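Side-chain contacts in putative modification methylase (Thermus thermophilus, PDB 2ZIG), which probably transfers a methyl group from S-adenosyl-L-methionine to the N4 amino group of cytosine in DNA: residues Arg30-Leu33 against Ala34-Glu38; Gly262-Val266 against Pro267-Gln271; Glu275-Ala278 against Arg279-Gly283. One frame throughout, in Å; residues are numbered along the deposited sequence.

Interaction 1 (Arg30-Leu33 against Ala34-Glu38)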
loop_
_atom_site.group_PDB
_atom_site.type_symbol
_atom_site.label_atom_id
_atom_site.label_comp_id
_atom_site.label_asym_id
_atom_site.label_seq_id
_atom_site.Cartn_x
_atom_site.Cartn_y
_atom_site.Cartn_z
ATOM N N ARG B 30 -0.389 -14.136 -21.063
ATOM C CA ARG B 30 -1.267 -15.219 -20.622
ATOM C C ARG B 30 -1.085 -16.473 -21.468
ATOM O O ARG B 30 -0.833 -17.567 -20.946
ATOM C CB ARG B 30 -2.723 -14.771 -20.700
ATOM C CG ARG B 30 -3.665 -15.495 -19.748
ATOM C CD ARG B 30 -3.692 -17.002 -19.957
ATOM N NE ARG B 30 -3.952 -17.386 -21.344
ATOM C CZ ARG B 30 -4.930 -16.886 -22.094
ATOM N NH1 ARG B 30 -5.751 -15.969 -21.596
ATOM N NH2 ARG B 30 -5.086 -17.308 -23.342
ATOM N N GLU B 31 -1.215 -16.306 -22.779
ATOM C CA GLU B 31 -1.080 -17.415 -23.713
ATOM C C GLU B 31 0.257 -18.142 -23.588
ATOM O O GLU B 31 0.294 -19.366 -23.505
ATOM C CB GLU B 31 -1.259 -16.906 -25.142
ATOM C CG GLU B 31 -2.566 -16.160 -25.354
ATOM C CD GLU B 31 -2.786 -15.761 -26.802
ATOM O OE1 GLU B 31 -3.767 -15.031 -27.080
ATOM O OE2 GLU B 31 -1.978 -16.182 -27.658
ATOM N N VAL B 32 1.351 -17.387 -23.575
ATOM C CA VAL B 32 2.679 -17.982 -23.471
ATOM C C VAL B 32 2.871 -18.691 -22.138
ATOM O O VAL B 32 3.320 -19.835 -22.095
ATOM C CB VAL B 32 3.780 -16.916 -23.647
ATOM C CG1 VAL B 32 5.156 -17.540 -23.455
ATOM C CG2 VAL B 32 3.674 -16.296 -25.036
ATOM N N LEU B 33 2.523 -18.021 -21.045
ATOM C CA LEU B 33 2.675 -18.630 -19.731
ATOM C C LEU B 33 1.872 -19.921 -19.639
ATOM O O LEU B 33 2.347 -20.922 -19.099
ATOM C CB LEU B 33 2.221 -17.666 -18.630
ATOM C CG LEU B 33 3.002 -16.358 -18.468
ATOM C CD1 LEU B 33 2.475 -15.612 -17.263
ATOM C CD2 LEU B 33 4.482 -16.643 -18.311
ATOM N N ALA B 34 0.653 -19.896 -20.171
ATOM C CA ALA B 34 -0.210 -21.070 -20.137
ATOM C C ALA B 34 0.453 -22.266 -20.806
ATOM O O ALA B 34 0.065 -23.403 -20.564
ATOM C CB ALA B 34 -1.537 -20.767 -20.811
ATOM N N SER B 35 1.460 -22.011 -21.636
ATOM C CA SER B 35 2.146 -23.091 -22.332
ATOM C C SER B 35 3.360 -23.629 -21.589
ATOM O O SER B 35 4.084 -24.474 -22.120
ATOM C CB SER B 35 2.567 -22.640 -23.730
ATOM O OG SER B 35 3.721 -21.827 -23.681
ATOM N N PHE B 36 3.595 -23.138 -20.371
ATOM C CA PHE B 36 4.722 -23.612 -19.570
ATOM C C PHE B 36 4.211 -24.579 -18.508
ATOM O O PHE B 36 3.100 -24.423 -18.002
ATOM C CB PHE B 36 5.446 -22.453 -18.867
ATOM C CG PHE B 36 6.041 -21.441 -19.801
ATOM C CD1 PHE B 36 6.493 -21.811 -21.064
ATOM C CD2 PHE B 36 6.187 -20.118 -19.399
ATOM C CE1 PHE B 36 7.085 -20.876 -21.917
ATOM C CE2 PHE B 36 6.777 -19.175 -20.240
ATOM C CZ PHE B 36 7.227 -19.554 -21.502
ATOM N N PRO B 37 5.027 -25.584 -18.147
ATOM C CA PRO B 37 4.664 -26.589 -17.139
ATOM C C PRO B 37 4.491 -26.000 -15.744
ATOM O O PRO B 37 5.206 -25.075 -15.355
ATOM C CB PRO B 37 5.821 -27.578 -17.208
ATOM C CG PRO B 37 6.979 -26.703 -17.578
ATOM C CD PRO B 37 6.399 -25.803 -18.638
ATOM N N GLU B 38 3.541 -26.549 -14.995
ATOM C CA GLU B 38 3.257 -26.090 -13.643
ATOM C C GLU B 38 4.438 -26.282 -12.703
ATOM O O GLU B 38 5.292 -27.135 -12.924
ATOM C CB GLU B 38 2.043 -26.828 -13.084
ATOM C CG GLU B 38 1.753 -26.515 -11.623
ATOM C CD GLU B 38 0.648 -27.379 -11.048
ATOM O OE1 GLU B 38 0.741 -28.620 -11.176
ATOM O OE2 GLU B 38 -0.306 -26.821 -10.464
#
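A34 N bonds to R30 O at 2.9 Å, the i to i+4 pattern of helix 29-34; S35 N reaches E31 O weakly, and the chain then tightens to i to i+3 bonds, S35 N to V32 O and F36 N to L33 O (2.8 Å). This C-terminal turn closes the short helix that follows strand 22-26 in the Rossmann-like fold of S-adenosyl-L-methionine-dependent methyltransferases. S35 folds its hydroxyl back over the helix end: OG sits between its own backbone N and carbonyl carbon (chi1 78°), which brings it 2.6 Å from V32 O, in the carbonyl plane and on a lone pair. With S35 N as second donor, V32 O is gripped twice by one residue. The same oxygen lies over the centre of one face of the F36 ring. F36 turns back along the helix with CG anti to its carbonyl carbon (chi1 -61°), its side chain lying beside that of V32 and pointing the same way, while L33 slants across it and touches CE2 through CD2 at 3.9 Å. Beyond the turn, V32 and L33 pack on V263 of strand 259-264, F36 on L261 and the ring of H25, and L33 also on helix 66-86. R85 of that helix donates to F36 O, tying the loop down. On another side of the helix, the R30 chain, bent at chi2 and chi3, brings the edge of its guanidinium to A34 CB. The closest apolar contact between the side chains is V32 CG1, the branch anti to the backbone N, against F36 CZ at 3.5 Å.

Interaction 2 (Gly262-Val266 against Pro267-Gln271)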
loop_
_atom_site.group_PDB
_atom_site.type_symbol
_atom_site.label_atom_id
_atom_site.label_comp_id
_atom_site.label_asym_id
_atom_site.label_seq_id
_atom_site.Cartn_x
_atom_site.Cartn_y
_atom_site.Cartn_z
ATOM N N GLY B 262 11.355 -14.851 -19.682
ATOM C CA GLY B 262 10.498 -13.693 -19.832
ATOM C C GLY B 262 9.519 -13.739 -20.985
ATOM O O GLY B 262 9.616 -14.580 -21.884
ATOM N N VAL B 263 8.563 -12.820 -20.940
ATOM C CA VAL B 263 7.557 -12.674 -21.984
ATOM C C VAL B 263 7.413 -11.184 -22.263
ATOM O O VAL B 263 7.293 -10.387 -21.331
ATOM C CB VAL B 263 6.185 -13.209 -21.543
ATOM C CG1 VAL B 263 5.191 -13.086 -22.699
ATOM C CG2 VAL B 263 6.309 -14.651 -21.096
ATOM N N GLU B 264 7.444 -10.808 -23.537
ATOM C CA GLU B 264 7.299 -9.410 -23.927
ATOM C C GLU B 264 6.342 -9.326 -25.103
ATOM O O GLU B 264 6.416 -10.128 -26.037
ATOM C CB GLU B 264 8.662 -8.813 -24.297
ATOM C CG GLU B 264 8.631 -7.382 -24.829
ATOM C CD GLU B 264 7.584 -6.507 -24.162
ATOM O OE1 GLU B 264 7.378 -6.632 -22.932
ATOM O OE2 GLU B 264 6.971 -5.679 -24.875
ATOM N N LEU B 265 5.435 -8.357 -25.047
ATOM C CA LEU B 265 4.441 -8.175 -26.099
ATOM C C LEU B 265 5.012 -7.599 -27.381
ATOM O O LEU B 265 4.732 -8.098 -28.467
ATOM C CB LEU B 265 3.316 -7.260 -25.605
ATOM C CG LEU B 265 2.237 -6.880 -26.623
ATOM C CD1 LEU B 265 1.500 -8.132 -27.073
ATOM C CD2 LEU B 265 1.265 -5.888 -25.994
ATOM N N VAL B 266 5.817 -6.551 -27.251
ATOM C CA VAL B 266 6.388 -5.872 -28.407
ATOM C C VAL B 266 7.719 -6.420 -28.910
ATOM O O VAL B 266 8.734 -6.364 -28.214
ATOM C CB VAL B 266 6.567 -4.359 -28.116
ATOM C CG1 VAL B 266 7.131 -3.645 -29.339
ATOM C CG2 VAL B 266 5.233 -3.747 -27.702
ATOM N N PRO B 267 7.729 -6.952 -30.143
ATOM C CA PRO B 267 8.965 -7.494 -30.709
ATOM C C PRO B 267 10.068 -6.444 -30.758
ATOM O O PRO B 267 11.248 -6.766 -30.647
ATOM C CB PRO B 267 8.536 -7.984 -32.099
ATOM C CG PRO B 267 7.290 -7.194 -32.392
ATOM C CD PRO B 267 6.596 -7.162 -31.059
ATOM N N ARG B 268 9.683 -5.181 -30.902
ATOM C CA ARG B 268 10.676 -4.108 -30.949
ATOM C C ARG B 268 11.476 -4.101 -29.645
ATOM O O ARG B 268 12.708 -4.098 -29.656
ATOM C CB ARG B 268 9.992 -2.752 -31.130
ATOM C CG ARG B 268 10.707 -1.846 -32.119
ATOM C CD ARG B 268 11.477 -0.701 -31.488
ATOM N NE ARG B 268 10.585 0.368 -31.050
ATOM C CZ ARG B 268 10.996 1.542 -30.581
ATOM N NH1 ARG B 268 12.296 1.810 -30.493
ATOM N NH2 ARG B 268 10.105 2.438 -30.175
ATOM N N TYR B 269 10.752 -4.110 -28.530
ATOM C CA TYR B 269 11.333 -4.089 -27.192
ATOM C C TYR B 269 12.113 -5.356 -26.880
ATOM O O TYR B 269 13.150 -5.306 -26.224
ATOM C CB TYR B 269 10.221 -3.896 -26.156
ATOM C CG TYR B 269 9.500 -2.565 -26.274
ATOM C CD1 TYR B 269 8.235 -2.380 -25.707
ATOM C CD2 TYR B 269 10.091 -1.487 -26.931
ATOM C CE1 TYR B 269 7.579 -1.152 -25.796
ATOM C CE2 TYR B 269 9.447 -0.257 -27.024
ATOM C CZ TYR B 269 8.194 -0.096 -26.456
ATOM O OH TYR B 269 7.566 1.124 -26.550
ATOM N N ALA B 270 11.608 -6.497 -27.336
ATOM C CA ALA B 270 12.302 -7.757 -27.103
ATOM C C ALA B 270 13.663 -7.684 -27.780
ATOM O O ALA B 270 14.645 -8.210 -27.266
ATOM C CB ALA B 270 11.489 -8.927 -27.662
ATOM N N GLN B 271 13.723 -7.020 -28.931
ATOM C CA GLN B 271 14.984 -6.884 -29.660
ATOM C C GLN B 271 15.913 -5.950 -28.897
ATOM O O GLN B 271 17.129 -6.121 -28.909
ATOM C CB GLN B 271 14.749 -6.318 -31.060
ATOM C CG GLN B 271 15.368 -7.136 -32.173
ATOM C CD GLN B 271 16.833 -7.458 -31.942
ATOM O OE1 GLN B 271 17.670 -6.566 -31.797
ATOM N NE2 GLN B 271 17.148 -8.740 -31.910
#
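V266 CG1 lies over one face of the Y269 ring, offset toward its rim, in a CH-pi contact 4.1 Å from the centroid. V266 is the N-cap of helix 267-280, and its O takes A270 N at 3.0 Å. With CG1 anti to the backbone N (chi1 -179°), that methyl leans toward the first helical turn and also meets R268 CB at 3.5 Å, while V266 CB touches Y269 CD1. E264 ends strand 259-264 at the strand-to-helix turn of the Rossmann-like fold, where it belongs to the S-adenosyl-L-methionine site. It reaches the same ring from its edge: its chain bends at chi2 (36°), putting OE2 3.6 Å from Y269 CD1, with carboxylate and ring planes 49° apart. The bend also lets OE2 accept V266 N at 2.8 Å, from above the carboxylate plane, while OE1 takes G245 N. An alanine at E264 would remove both acceptors, and is likely to leave V266 N and G245 N without their mates and the turn into the helix less firmly held. The turn joins strand 259-264 to helix 267-280; A270 and P267 pack on strand 22-26, whose L24 also meets E264.

Interaction 3 (Glu275-Ala278 against Arg279-Gly283)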
loop_
_atom_site.group_PDB
_atom_site.type_symbol
_atom_site.label_atom_id
_atom_site.label_comp_id
_atom_site.label_asym_id
_atom_site.label_seq_id
_atom_site.Cartn_x
_atom_site.Cartn_y
_atom_site.Cartn_z
ATOM N N GLU B 275 19.668 -6.957 -27.139
ATOM C CA GLU B 275 20.860 -6.121 -27.302
ATOM C C GLU B 275 21.356 -5.599 -25.952
ATOM O O GLU B 275 22.558 -5.561 -25.686
ATOM C CB GLU B 275 20.551 -4.945 -28.245
ATOM C CG GLU B 275 20.259 -5.365 -29.705
ATOM C CD GLU B 275 19.702 -4.236 -30.571
ATOM O OE1 GLU B 275 19.374 -4.496 -31.745
ATOM O OE2 GLU B 275 19.584 -3.091 -30.090
ATOM N N ARG B 276 20.419 -5.201 -25.099
ATOM C CA ARG B 276 20.758 -4.684 -23.783
ATOM C C ARG B 276 21.367 -5.812 -22.952
ATOM O O ARG B 276 22.407 -5.641 -22.315
ATOM C CB ARG B 276 19.500 -4.138 -23.090
ATOM C CG ARG B 276 19.782 -3.432 -21.780
ATOM C CD ARG B 276 18.507 -3.087 -21.007
ATOM N NE ARG B 276 18.827 -2.655 -19.649
ATOM C CZ ARG B 276 17.929 -2.372 -18.712
ATOM N NH1 ARG B 276 18.333 -1.988 -17.508
ATOM N NH2 ARG B 276 16.632 -2.472 -18.970
ATOM N N PHE B 277 20.711 -6.967 -22.978
ATOM C CA PHE B 277 21.148 -8.141 -22.236
ATOM C C PHE B 277 22.599 -8.468 -22.560
ATOM O O PHE B 277 23.424 -8.631 -21.660
ATOM C CB PHE B 277 20.263 -9.331 -22.602
ATOM C CG PHE B 277 20.510 -10.566 -21.774
ATOM C CD1 PHE B 277 19.710 -10.851 -20.672
ATOM C CD2 PHE B 277 21.503 -11.472 -22.133
ATOM C CE1 PHE B 277 19.885 -12.025 -19.941
ATOM C CE2 PHE B 277 21.692 -12.651 -21.412
ATOM C CZ PHE B 277 20.879 -12.931 -20.311
ATOM N N ALA B 278 22.904 -8.560 -23.852
ATOM C CA ALA B 278 24.254 -8.878 -24.300
ATOM C C ALA B 278 25.227 -7.765 -23.936
ATOM O O ALA B 278 26.439 -7.942 -23.996
ATOM C CB ALA B 278 24.263 -9.114 -25.816
ATOM N N ARG B 279 24.685 -6.619 -23.551
ATOM C CA ARG B 279 25.497 -5.471 -23.186
ATOM C C ARG B 279 25.784 -5.506 -21.685
ATOM O O ARG B 279 26.875 -5.153 -21.239
ATOM C CB ARG B 279 24.726 -4.198 -23.549
ATOM C CG ARG B 279 25.555 -2.967 -23.857
ATOM C CD ARG B 279 24.625 -1.798 -24.191
ATOM N NE ARG B 279 23.741 -2.113 -25.312
ATOM C CZ ARG B 279 22.465 -1.746 -25.397
ATOM N NH1 ARG B 279 21.752 -2.085 -26.462
ATOM N NH2 ARG B 279 21.894 -1.053 -24.419
ATOM N N GLU B 280 24.804 -5.967 -20.913
ATOM C CA GLU B 280 24.920 -6.019 -19.454
ATOM C C GLU B 280 25.263 -7.397 -18.880
ATOM O O GLU B 280 25.601 -7.506 -17.706
ATOM C CB GLU B 280 23.605 -5.552 -18.819
ATOM C CG GLU B 280 22.926 -4.397 -19.540
ATOM C CD GLU B 280 23.482 -3.042 -19.166
ATOM O OE1 GLU B 280 24.719 -2.871 -19.176
ATOM O OE2 GLU B 280 22.674 -2.138 -18.869
ATOM N N VAL B 281 25.169 -8.449 -19.685
ATOM C CA VAL B 281 25.451 -9.785 -19.177
ATOM C C VAL B 281 26.642 -10.441 -19.845
ATOM O O VAL B 281 26.491 -11.167 -20.826
ATOM C CB VAL B 281 24.248 -10.725 -19.349
ATOM C CG1 VAL B 281 24.533 -12.050 -18.662
ATOM C CG2 VAL B 281 22.995 -10.083 -18.790
ATOM N N PRO B 282 27.846 -10.219 -19.301
ATOM C CA PRO B 282 29.076 -10.794 -19.858
ATOM C C PRO B 282 29.056 -12.314 -19.971
ATOM O O PRO B 282 28.720 -13.013 -19.014
ATOM C CB PRO B 282 30.153 -10.304 -18.891
ATOM C CG PRO B 282 29.414 -10.216 -17.589
ATOM C CD PRO B 282 28.117 -9.558 -18.012
ATOM N N GLY B 283 29.407 -12.811 -21.152
ATOM C CA GLY B 283 29.456 -14.242 -21.384
ATOM C C GLY B 283 28.155 -14.932 -21.755
ATOM O O GLY B 283 28.158 -16.121 -22.064
#
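R276 O, near the end of helix 267-280, accepts two backbone donors, R279 N and E280 N, each at 2.8 Å. F277 O takes V281 N at 2.6 Å and, weakly, E280 N. V281 is the first residue to leave helical angles, and its side chain turns back over F277: CG2 sits above the ring centre, 3.6 Å from the centroid and 2° off the normal, in a CH-pi contact. R276 stretches out from CG to NE. Its NE forms a long salt bridge of 4.0 Å to E280 OE2, which lies at the guanidinium edge and in its plane, the two flat groups 56° apart. The firmer hold is at NH2, which donates to T248 OG1 and weakly to T246 OG1. R279 instead bends at chi3 (-57°) and folds its guanidinium flat over the backbone, with R276 CA beneath the centre of one face; NH1 comes within 4.3 Å of E275 OE2, beyond a salt bridge. E280 O is taken by R255 NH2, and I251 of helix 248-255 packs against R276, F277 and E280. T246 and T248 bind S-adenosyl-L-methionine, placing R276 in the second shell of the cofactor site of this Rossmann-like methyltransferase fold.

Interactions 2 and 3 share helix 267-280, one at its capped start and the other at its C-terminal end, with centres about 16 Å apart. Interaction 1 meets interaction 2 directly: V263 CG2 lies 3.9 Å from V32 CG1 and also packs against L33, so helix 29-34 rests on strand 259-264. Interaction 1 does not touch interaction 3, whose nearest atoms are about 15 Å away. All three approach the S-adenosyl-L-methionine site, to which no cofactor is bound in this chain: E31 N bonds to D28 in the loop before helix 29-34, E264 belongs to the site itself, and interaction 3 reaches it through R276, which bonds to T248 and weakly to T246.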